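Local atomic coordinates of LPG0439 HIT-related domain-containing protein (Legionella pneumophila subsp. pneumophila, PDB entry 5L0L), a protein that is of unknown function but carries a HIT-related domain, here the crystallised part of a longer protein predicted to be membrane-spanning, and so may bind phosphate-containing ligands. Residues 48-53 and 130-135; 88-93 and 184-189; 100-105 and 156-161. All blocks are in the same frame, centred on the assembly; numbering follows the deposited sequence.

Interaction 1: 48-53 and 130-135; sequences GYRIII and HMWGRG. With SO4 (sulfate ion), chain C.
The Arg50 guanidinium presents its edge to the His130 ring, NH2 standing 3.2 Å from ND1 with the two planes 76° apart. At the edge of the imidazole, in its plane, lie a water beside ND1 and a sulfate oxygen near NE2; the Trp132 ring meets that of Phe156, their planes about 30° apart. His130 and Trp132 stand on strand 128-134 and Arg50 just before strand 51-58, an antiparallel pair in the sheet of the HIT-like fold. His128 and His130 form a His-X-His sequence consistent with the histidine motif of that family. Ile51 and Met131 (selenomethionine) make a hydrogen-bonded pair, with Ile51 N to Met131 O at 2.8 Å, and Ile52 and His130 a non-hydrogen-bonded one. On the face opposite the imidazole, Ile51 CG1 touches Met131 CB at 3.7 Å, under helix 73-92. Arg50 CG, anti to the carbonyl carbon (chi1 -83°), runs beside Trp132 CB, and a bend further out brings the guanidinium over to Asp45, with which NH1 forms a salt bridge. One water accepts from Arg50 NE, donates to Ile51 O and bonds His130 ND1 at 2.8 Å, while the other ring nitrogen, NE2, donates to sulfate O3 at 2.9 Å.

Interaction 2: 88-93 and 184-189; sequences QVYEKL and AMFKLK
The hydroxyl of Tyr90 lies 3.6 Å from Phe186 CE2 and donates a hydrogen bond to the backbone O of Tyr49, which fixes the phenol where helix 176-194 reaches it. Phe186 directs the edge carrying CE2 and CZ at the face of Tyr90 in a T-shaped stack, centroids 5.3 Å apart and planes at 75°. Val89 and Leu93, four residues apart, approach the Phe186 ring from the same side. Val89 CG1, put anti to its own backbone nitrogen by chi1 of 172°, makes an off-centre CH-pi contact 4.3 Å from the ring centroid; Leu93 CD1 reaches Phe186 CE1 at 4.0 Å, and its other methyl, CD2, meets Met185 CG. Val89 CG1 also touches Lys189 CB at 4.0 Å, where the aliphatic part of that lysine closes over the apolar patch. In one of its two conformers Lys92 sends NZ to Lys189 O at 2.7 Å, a bond that may be only part-time. The two lysine ammonium groups come within 5.4 Å of each other, and Glu192, in a long and weak ion pair with each, may temper their repulsion. The segments' axes stand 10.0 Å apart at 107°: this is the crossing of helices 73-92 and 176-194, packed by side chains beside the antiparallel sheet of the HIT-like α+β fold.

Interaction 3: 100-105 and 156-161; sequences SQLGNN and FDLIAK. With SO4 (sulfate ion), chain C.
Asn105 reaches across with its carboxamide to the backbone of Lys161, whose N donates to OD1 at 2.8 Å in a nearly straight bond (173°), from a position tilted 33° out of the carboxamide plane. With chi1 of -66°, Asn105 CG lies anti to the carbonyl carbon, which carries OD1 to the loop. Lys161 is extended beyond CG and runs alongside the same amide: Lys161 CG is 3.7 Å from Asn105 OD1, and CE lies farther on by Asn105 ND2. At the other end Leu158 CD1 touches both Ser100 CB and Leu102 CD1, each at 3.8 Å; the two leucines, each with CG beside its backbone nitrogen, cross at a slant. Within the loop Asp157 OD1 uses its anti lone pair to take Ile159 N at 2.9 Å, an Asx turn with Leu158 at its middle. A sulfate, probably from the crystallisation liquor, is held by backbone donors of 100-105: Gly103 N to O3 at 2.8 Å and Asn105 N to O2 at 2.8 Å, with His128 and His130 also bonding it. Such an anion site could mark where a phosphate group binds. Ser100 lies on strand 96-101, next to strand 128-134 and paired with a strand of the second subunit, while 156-161 belongs to the long loop leading from strand 128-134 to helix 176-194.

Overall arrangement
From the N terminus, the chain passes residues 48-53, starts helix 73-92, near whose C-terminal end 88-93 lies, and goes on through strand 96-101 to 100-105. The return of strand 128-134 closes the first loop, in interaction 1. Next, 156-161 comes back to 100-105 in interaction 3, and helix 176-194 closes the longest loop, in interaction 2. Interaction 3 is nested within interaction 2, and interaction 1 crosses both. Interaction 1 joins the two others: through Tyr90 it meets the helices on one side, while His130 pairs with Ser100 and Arg50 with Leu158 on the other. Interactions 1 and 3 share the sulfate; 2 and 3 do not touch, about 9 Å apart at their nearest atoms.

Interaction 1: 48-53 and 130-135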
loop_
_atom_site.group_PDB
_atom_site.type_symbol
_atom_site.label_atom_id
_atom_site.label_comp_id
_atom_site.label_asym_id
_atom_site.label_seq_id
_atom_site.Cartn_x
_atom_site.Cartn_y
_atom_site.Cartn_z
ATOM N N GLY A 48 -6.848 9.960 10.886
ATOM C CA GLY A 48 -6.270 8.634 10.988
ATOM C C GLY A 48 -4.808 8.602 11.457
ATOM O O GLY A 48 -4.141 7.583 11.296
ATOM N N TYR A 49 -4.337 9.697 12.039
ATOM C CA TYR A 49 -2.924 9.886 12.363
ATOM C C TYR A 49 -2.036 9.560 11.151
ATOM O O TYR A 49 -1.056 8.842 11.277
ATOM C CB TYR A 49 -2.520 9.034 13.595
ATOM C CG TYR A 49 -3.415 9.087 14.822
ATOM C CD1 TYR A 49 -4.156 10.231 15.160
ATOM C CD2 TYR A 49 -3.515 7.997 15.656
ATOM C CE1 TYR A 49 -4.959 10.252 16.288
ATOM C CE2 TYR A 49 -4.273 8.024 16.819
ATOM C CZ TYR A 49 -5.002 9.139 17.132
ATOM O OH TYR A 49 -5.790 9.151 18.233
ATOM N N ARG A 50 -2.410 10.068 9.964
ATOM C CA ARG A 50 -1.672 9.764 8.737
ATOM C C ARG A 50 -0.181 10.038 8.878
ATOM O O ARG A 50 0.205 11.127 9.377
ATOM C CB ARG A 50 -2.178 10.613 7.579
ATOM C CG ARG A 50 -3.390 10.111 6.868
ATOM C CD ARG A 50 -3.852 11.152 5.841
ATOM N NE ARG A 50 -2.999 11.173 4.666
ATOM C CZ ARG A 50 -3.332 11.740 3.493
ATOM N NH1 ARG A 50 -4.460 12.434 3.354
ATOM N NH2 ARG A 50 -2.502 11.624 2.459
ATOM N N ILE A 51 0.637 9.099 8.400
ATOM C CA ILE A 51 2.063 9.329 8.188
ATOM C C ILE A 51 2.409 9.234 6.705
ATOM O O ILE A 51 1.655 8.672 5.907
ATOM C CB ILE A 51 2.953 8.353 8.980
ATOM C CG1 ILE A 51 2.684 6.915 8.557
ATOM C CG2 ILE A 51 2.789 8.599 10.480
ATOM C CD1 ILE A 51 3.678 5.911 9.093
ATOM N N ILE A 52 3.537 9.830 6.352
ATOM C CA ILE A 52 4.156 9.656 5.026
ATOM C C ILE A 52 5.506 8.982 5.264
ATOM O O ILE A 52 6.286 9.411 6.121
ATOM C CB ILE A 52 4.382 10.994 4.332
ATOM C CG1 ILE A 52 3.063 11.774 4.204
ATOM C CG2 ILE A 52 5.029 10.796 2.948
ATOM C CD1 ILE A 52 3.254 13.242 3.855
ATOM N N ILE A 53 5.760 7.917 4.521
ATOM C CA ILE A 53 7.026 7.227 4.532
ATOM C C ILE A 53 7.623 7.531 3.177
ATOM O O ILE A 53 6.983 7.244 2.143
ATOM C CB ILE A 53 6.840 5.711 4.691
ATOM C CG1 ILE A 53 6.077 5.421 5.985
ATOM C CG2 ILE A 53 8.211 5.004 4.634
ATOM C CD1 ILE A 53 5.822 3.947 6.240
ATOM N N HIS A 130 1.614 6.402 1.963
ATOM C CA HIS A 130 0.784 6.952 3.046
ATOM C C HIS A 130 0.320 5.790 3.893
ATOM O O HIS A 130 -0.009 4.739 3.370
ATOM C CB HIS A 130 -0.458 7.630 2.469
ATOM C CG HIS A 130 -0.139 8.709 1.501
ATOM N ND1 HIS A 130 0.193 9.976 1.907
ATOM C CD2 HIS A 130 -0.015 8.688 0.151
ATOM C CE1 HIS A 130 0.502 10.702 0.839
ATOM N NE2 HIS A 130 0.335 9.953 -0.240
HETATM N N MSE A 131 0.244 6.003 5.198
HETATM C CA MSE A 131 -0.263 4.980 6.125
HETATM C C MSE A 131 -1.106 5.688 7.186
HETATM O O MSE A 131 -0.838 6.862 7.535
HETATM C CB MSE A 131 0.909 4.206 6.738
HETATM C CG MSE A 131 0.438 3.129 7.676
HETATM SE SE MSE A 131 1.930 2.041 8.400
HETATM C CE MSE A 131 2.570 1.281 6.718
ATOM N N TRP A 132 -2.158 5.022 7.650
ATOM C CA TRP A 132 -3.058 5.617 8.642
ATOM C C TRP A 132 -3.791 4.512 9.365
ATOM O O TRP A 132 -3.653 3.314 9.008
ATOM C CB TRP A 132 -4.049 6.594 7.961
ATOM C CG TRP A 132 -4.908 5.904 6.952
ATOM C CD1 TRP A 132 -6.173 5.428 7.141
ATOM C CD2 TRP A 132 -4.563 5.588 5.589
ATOM N NE1 TRP A 132 -6.624 4.804 5.996
ATOM C CE2 TRP A 132 -5.666 4.899 5.029
ATOM C CE3 TRP A 132 -3.432 5.812 4.788
ATOM C CZ2 TRP A 132 -5.686 4.449 3.706
ATOM C CZ3 TRP A 132 -3.432 5.315 3.496
ATOM C CH2 TRP A 132 -4.540 4.638 2.966
ATOM N N GLY A 133 -4.518 4.895 10.397
ATOM C CA GLY A 133 -5.277 3.933 11.229
ATOM C C GLY A 133 -6.779 4.136 11.083
ATOM O O GLY A 133 -7.253 5.275 10.839
ATOM N N ARG A 134 -7.521 3.037 11.246
ATOM C CA ARG A 134 -8.969 3.027 11.287
ATOM C C ARG A 134 -9.485 2.512 12.635
ATOM O O ARG A 134 -8.905 1.621 13.272
ATOM C CB ARG A 134 -9.570 2.188 10.132
ATOM C CG ARG A 134 -9.057 2.556 8.739
ATOM C CD ARG A 134 -9.426 3.996 8.340
ATOM N NE ARG A 134 -10.868 4.198 8.262
ATOM C CZ ARG A 134 -11.626 3.830 7.220
ATOM N NH1 ARG A 134 -12.917 4.038 7.280
ATOM N NH2 ARG A 134 -11.108 3.268 6.116
ATOM N N GLY A 135 -10.632 3.031 13.003
ATOM C CA GLY A 135 -11.276 2.701 14.255
ATOM C C GLY A 135 -12.390 3.682 14.555
ATOM O O GLY A 135 -12.948 4.260 13.623
HETATM S S SO4 C . 0.185 11.466 -3.328
HETATM O O1 SO4 C . 1.214 12.195 -2.531
HETATM O O2 SO4 C . 0.325 12.074 -4.646
HETATM O O3 SO4 C . 0.640 10.093 -3.145
HETATM O O4 SO4 C . -0.976 11.930 -2.556
HETATM O O HOH W 1 -0.218 10.473 4.621
#

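Interaction 2: 88-93 and 184-189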
loop_
_atom_site.group_PDB
_atom_site.type_symbol
_atom_site.label_atom_id
_atom_site.label_comp_id
_atom_site.label_asym_id
_atom_site.label_seq_id
_atom_site.Cartn_x
_atom_site.Cartn_y
_atom_site.Cartn_z
ATOM N N GLN A 88 3.324 -1.866 12.839
ATOM C CA GLN A 88 3.293 -2.312 14.226
ATOM C C GLN A 88 3.009 -1.187 15.217
ATOM O O GLN A 88 2.450 -1.447 16.288
ATOM C CB GLN A 88 4.570 -3.085 14.572
ATOM C CG GLN A 88 4.783 -4.299 13.635
ATOM C CD GLN A 88 3.583 -5.220 13.578
ATOM O OE1 GLN A 88 3.260 -5.903 14.565
ATOM N NE2 GLN A 88 2.872 -5.215 12.444
ATOM N N VAL A 89 3.356 0.049 14.865
ATOM C CA VAL A 89 3.003 1.184 15.701
ATOM C C VAL A 89 1.470 1.374 15.712
ATOM O O VAL A 89 0.875 1.535 16.770
ATOM C CB VAL A 89 3.723 2.459 15.267
ATOM C CG1 VAL A 89 3.183 3.642 16.024
ATOM C CG2 VAL A 89 5.223 2.297 15.457
ATOM N N TYR A 90 0.821 1.314 14.535
ATOM C CA TYR A 90 -0.631 1.402 14.480
ATOM C C TYR A 90 -1.292 0.264 15.269
ATOM O O TYR A 90 -2.249 0.478 16.026
ATOM C CB TYR A 90 -1.129 1.438 13.021
ATOM C CG TYR A 90 -0.813 2.748 12.373
ATOM C CD1 TYR A 90 -1.680 3.834 12.505
ATOM C CD2 TYR A 90 0.386 2.937 11.717
ATOM C CE1 TYR A 90 -1.391 5.048 11.933
ATOM C CE2 TYR A 90 0.710 4.151 11.165
ATOM C CZ TYR A 90 -0.173 5.209 11.265
ATOM O OH TYR A 90 0.158 6.419 10.705
ATOM N N GLU A 91 -0.753 -0.944 15.110
ATOM C CA GLU A 91 -1.259 -2.124 15.831
ATOM C C GLU A 91 -1.184 -1.905 17.351
ATOM O O GLU A 91 -2.162 -2.161 18.055
ATOM C CB GLU A 91 -0.464 -3.389 15.433
ATOM C CG GLU A 91 -1.051 -4.702 15.935
ATOM C CD GLU A 91 -2.215 -5.222 15.091
ATOM O OE1 GLU A 91 -3.088 -5.903 15.707
ATOM O OE2 GLU A 91 -2.246 -5.007 13.825
ATOM N N LYS A 92 -0.056 -1.403 17.844
ATOM C CA LYS A 92 0.118 -1.137 19.286
ATOM C C LYS A 92 -0.746 -0.003 19.844
ATOM O O LYS A 92 -0.874 0.150 21.056
ATOM C CB LYS A 92 1.556 -0.762 19.566
ATOM C CG LYS A 92 2.515 -1.917 19.576
ATOM C CD LYS A 92 3.907 -1.351 19.537
ATOM C CE LYS A 92 4.318 -0.810 20.889
ATOM N NZ LYS A 92 5.681 -0.296 20.803
ATOM N N LEU A 93 -1.235 0.851 18.961
ATOM C CA LEU A 93 -2.246 1.861 19.295
ATOM C C LEU A 93 -3.684 1.346 19.270
ATOM O O LEU A 93 -4.586 2.054 19.711
ATOM C CB LEU A 93 -2.114 3.083 18.385
ATOM C CG LEU A 93 -0.849 3.902 18.547
ATOM C CD1 LEU A 93 -0.680 4.842 17.373
ATOM C CD2 LEU A 93 -0.874 4.664 19.891
ATOM N N ALA A 184 4.888 12.746 19.812
ATOM C CA ALA A 184 5.553 12.149 20.976
ATOM C C ALA A 184 5.161 10.680 21.134
ATOM O O ALA A 184 6.027 9.840 21.427
ATOM C CB ALA A 184 5.211 12.953 22.238
HETATM N N MSE A 185 3.880 10.343 20.939
HETATM C CA MSE A 185 3.449 8.952 21.116
HETATM C C MSE A 185 3.937 8.060 20.002
HETATM O O MSE A 185 4.309 6.914 20.260
HETATM C CB MSE A 185 1.938 8.864 21.306
HETATM C CG MSE A 185 1.453 7.501 21.761
HETATM SE SE MSE A 185 2.235 6.937 23.482
HETATM C CE MSE A 185 1.178 7.918 24.693
ATOM N N PHE A 186 3.933 8.554 18.753
ATOM C CA PHE A 186 4.503 7.761 17.650
ATOM C C PHE A 186 5.981 7.454 17.912
ATOM O O PHE A 186 6.414 6.311 17.742
ATOM C CB PHE A 186 4.316 8.424 16.297
ATOM C CG PHE A 186 3.054 7.991 15.585
ATOM C CD1 PHE A 186 1.818 8.407 16.037
ATOM C CD2 PHE A 186 3.103 7.158 14.476
ATOM C CE1 PHE A 186 0.641 8.006 15.405
ATOM C CE2 PHE A 186 1.926 6.765 13.823
ATOM C CZ PHE A 186 0.697 7.196 14.287
ATOM N N LYS A 187 6.731 8.465 18.355
ATOM C CA LYS A 187 8.157 8.252 18.670
ATOM C C LYS A 187 8.356 7.207 19.774
ATOM O O LYS A 187 9.169 6.305 19.638
ATOM C CB LYS A 187 8.832 9.560 19.072
ATOM C CG LYS A 187 9.027 10.526 17.936
ATOM C CD LYS A 187 9.569 11.840 18.426
ATOM C CE LYS A 187 9.664 12.878 17.316
ATOM N NZ LYS A 187 10.141 14.192 17.824
ATOM N N LEU A 188 7.585 7.322 20.842
ATOM C CA LEU A 188 7.682 6.391 21.946
ATOM C C LEU A 188 7.313 4.969 21.543
ATOM O O LEU A 188 8.044 4.023 21.867
ATOM C CB LEU A 188 6.861 6.856 23.147
ATOM C CG LEU A 188 6.931 5.931 24.370
ATOM C CD1 LEU A 188 8.358 5.769 24.853
ATOM C CD2 LEU A 188 6.040 6.468 25.486
ATOM N N LYS A 189 6.192 4.804 20.832
ATOM C CA LYS A 189 5.771 3.467 20.445
ATOM C C LYS A 189 6.798 2.842 19.485
ATOM O O LYS A 189 7.087 1.661 19.579
ATOM C CB LYS A 189 4.362 3.461 19.832
ATOM C CG LYS A 189 3.238 3.801 20.807
ATOM C CD LYS A 189 3.194 2.891 21.995
ATOM C CE LYS A 189 1.979 3.076 22.903
ATOM N NZ LYS A 189 2.323 2.330 24.156
#

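Interaction 3: 100-105 and 156-161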
loop_
_atom_site.group_PDB
_atom_site.type_symbol
_atom_site.label_atom_id
_atom_site.label_comp_id
_atom_site.label_asym_id
_atom_site.label_seq_id
_atom_site.Cartn_x
_atom_site.Cartn_y
_atom_site.Cartn_z
ATOM N N SER A 100 -1.342 3.171 1.346
ATOM C CA SER A 100 -1.424 3.299 -0.115
ATOM C C SER A 100 -0.173 3.969 -0.663
ATOM O O SER A 100 0.268 5.006 -0.128
ATOM C CB SER A 100 -2.622 4.149 -0.558
ATOM O OG SER A 100 -3.899 3.627 -0.224
ATOM N N GLN A 101 0.382 3.396 -1.736
ATOM C CA GLN A 101 1.357 4.083 -2.591
ATOM C C GLN A 101 0.629 4.554 -3.846
ATOM O O GLN A 101 0.072 3.739 -4.621
ATOM C CB GLN A 101 2.494 3.152 -2.972
ATOM C CG GLN A 101 3.493 3.793 -3.958
ATOM C CD GLN A 101 4.733 2.962 -4.166
ATOM O OE1 GLN A 101 5.068 2.610 -5.332
ATOM N NE2 GLN A 101 5.317 2.529 -3.126
ATOM N N LEU A 102 0.555 5.868 -4.015
ATOM C CA LEU A 102 -0.262 6.463 -5.068
ATOM C C LEU A 102 0.604 7.348 -5.943
ATOM O O LEU A 102 1.032 6.918 -7.010
ATOM C CB LEU A 102 -1.481 7.193 -4.484
ATOM C CG LEU A 102 -2.447 6.378 -3.643
ATOM C CD1 LEU A 102 -3.656 7.231 -3.220
ATOM C CD2 LEU A 102 -2.960 5.115 -4.310
ATOM N N GLY A 103 0.880 8.567 -5.497
ATOM C CA GLY A 103 1.603 9.539 -6.324
ATOM C C GLY A 103 0.751 10.369 -7.270
ATOM O O GLY A 103 1.325 11.055 -8.137
ATOM N N ASN A 104 -0.584 10.377 -7.104
ATOM C CA ASN A 104 -1.453 11.092 -8.037
ATOM C C ASN A 104 -1.138 12.590 -8.118
ATOM O O ASN A 104 -1.277 13.217 -9.194
ATOM C CB ASN A 104 -2.900 10.958 -7.644
ATOM C CG ASN A 104 -3.385 9.520 -7.692
ATOM O OD1 ASN A 104 -3.088 8.766 -8.635
ATOM N ND2 ASN A 104 -4.083 9.132 -6.650
ATOM N N ASN A 105 -0.717 13.153 -6.987
ATOM C CA ASN A 105 -0.473 14.593 -6.950
ATOM C C ASN A 105 0.810 15.039 -7.639
ATOM O O ASN A 105 1.058 16.237 -7.684
ATOM C CB ASN A 105 -0.511 15.101 -5.506
ATOM C CG ASN A 105 -1.882 14.987 -4.909
ATOM O OD1 ASN A 105 -2.888 14.923 -5.622
ATOM N ND2 ASN A 105 -1.944 14.987 -3.590
ATOM N N PHE A 156 -11.479 5.573 3.090
ATOM C CA PHE A 156 -10.719 6.738 3.550
ATOM C C PHE A 156 -10.148 7.451 2.323
ATOM O O PHE A 156 -9.383 6.857 1.555
ATOM C CB PHE A 156 -9.599 6.279 4.476
ATOM C CG PHE A 156 -8.897 7.396 5.216
ATOM C CD1 PHE A 156 -8.101 8.310 4.545
ATOM C CD2 PHE A 156 -9.003 7.502 6.593
ATOM C CE1 PHE A 156 -7.420 9.330 5.234
ATOM C CE2 PHE A 156 -8.338 8.511 7.276
ATOM C CZ PHE A 156 -7.541 9.409 6.611
ATOM N N ASP A 157 -10.559 8.689 2.076
ATOM C CA ASP A 157 -10.102 9.403 0.887
ATOM C C ASP A 157 -8.854 10.201 1.233
ATOM O O ASP A 157 -8.911 11.097 2.079
ATOM C CB ASP A 157 -11.197 10.323 0.319
ATOM C CG ASP A 157 -10.922 10.710 -1.126
ATOM O OD1 ASP A 157 -9.806 11.201 -1.480
ATOM O OD2 ASP A 157 -11.817 10.485 -1.970
ATOM N N LEU A 158 -7.725 9.869 0.593
ATOM C CA LEU A 158 -6.455 10.546 0.866
ATOM C C LEU A 158 -6.355 11.951 0.257
ATOM O O LEU A 158 -5.425 12.682 0.604
ATOM C CB LEU A 158 -5.248 9.690 0.443
ATOM C CG LEU A 158 -5.109 8.396 1.246
ATOM C CD1 LEU A 158 -4.094 7.481 0.589
ATOM C CD2 LEU A 158 -4.732 8.610 2.719
ATOM N N ILE A 159 -7.303 12.295 -0.620
ATOM C CA ILE A 159 -7.518 13.623 -1.182
ATOM C C ILE A 159 -6.547 13.847 -2.332
ATOM O O ILE A 159 -5.355 14.046 -2.107
ATOM C CB ILE A 159 -7.380 14.818 -0.193
ATOM C CG1 ILE A 159 -8.133 14.620 1.106
ATOM C CG2 ILE A 159 -7.893 16.110 -0.868
ATOM C CD1 ILE A 159 -9.615 14.323 0.969
ATOM N N ALA A 160 -7.028 13.767 -3.562
ATOM C CA ALA A 160 -6.230 14.101 -4.735
ATOM C C ALA A 160 -6.431 15.588 -5.047
ATOM O O ALA A 160 -7.539 16.090 -4.902
ATOM C CB ALA A 160 -6.687 13.246 -5.917
ATOM N N LYS A 161 -5.376 16.292 -5.442
ATOM C CA LYS A 161 -5.505 17.704 -5.879
ATOM C C LYS A 161 -6.402 17.856 -7.101
ATOM O O LYS A 161 -7.186 18.792 -7.195
ATOM C CB LYS A 161 -4.134 18.293 -6.202
ATOM C CG LYS A 161 -3.358 18.567 -4.944
ATOM C CD LYS A 161 -1.962 19.126 -5.184
ATOM C CE LYS A 161 -1.199 19.032 -3.869
ATOM N NZ LYS A 161 -0.109 20.034 -3.734
HETATM S S SO4 C . 0.185 11.466 -3.328
HETATM O O1 SO4 C . 1.214 12.195 -2.531
HETATM O O2 SO4 C . 0.325 12.074 -4.646
HETATM O O3 SO4 C . 0.640 10.093 -3.145
HETATM O O4 SO4 C . -0.976 11.930 -2.556
#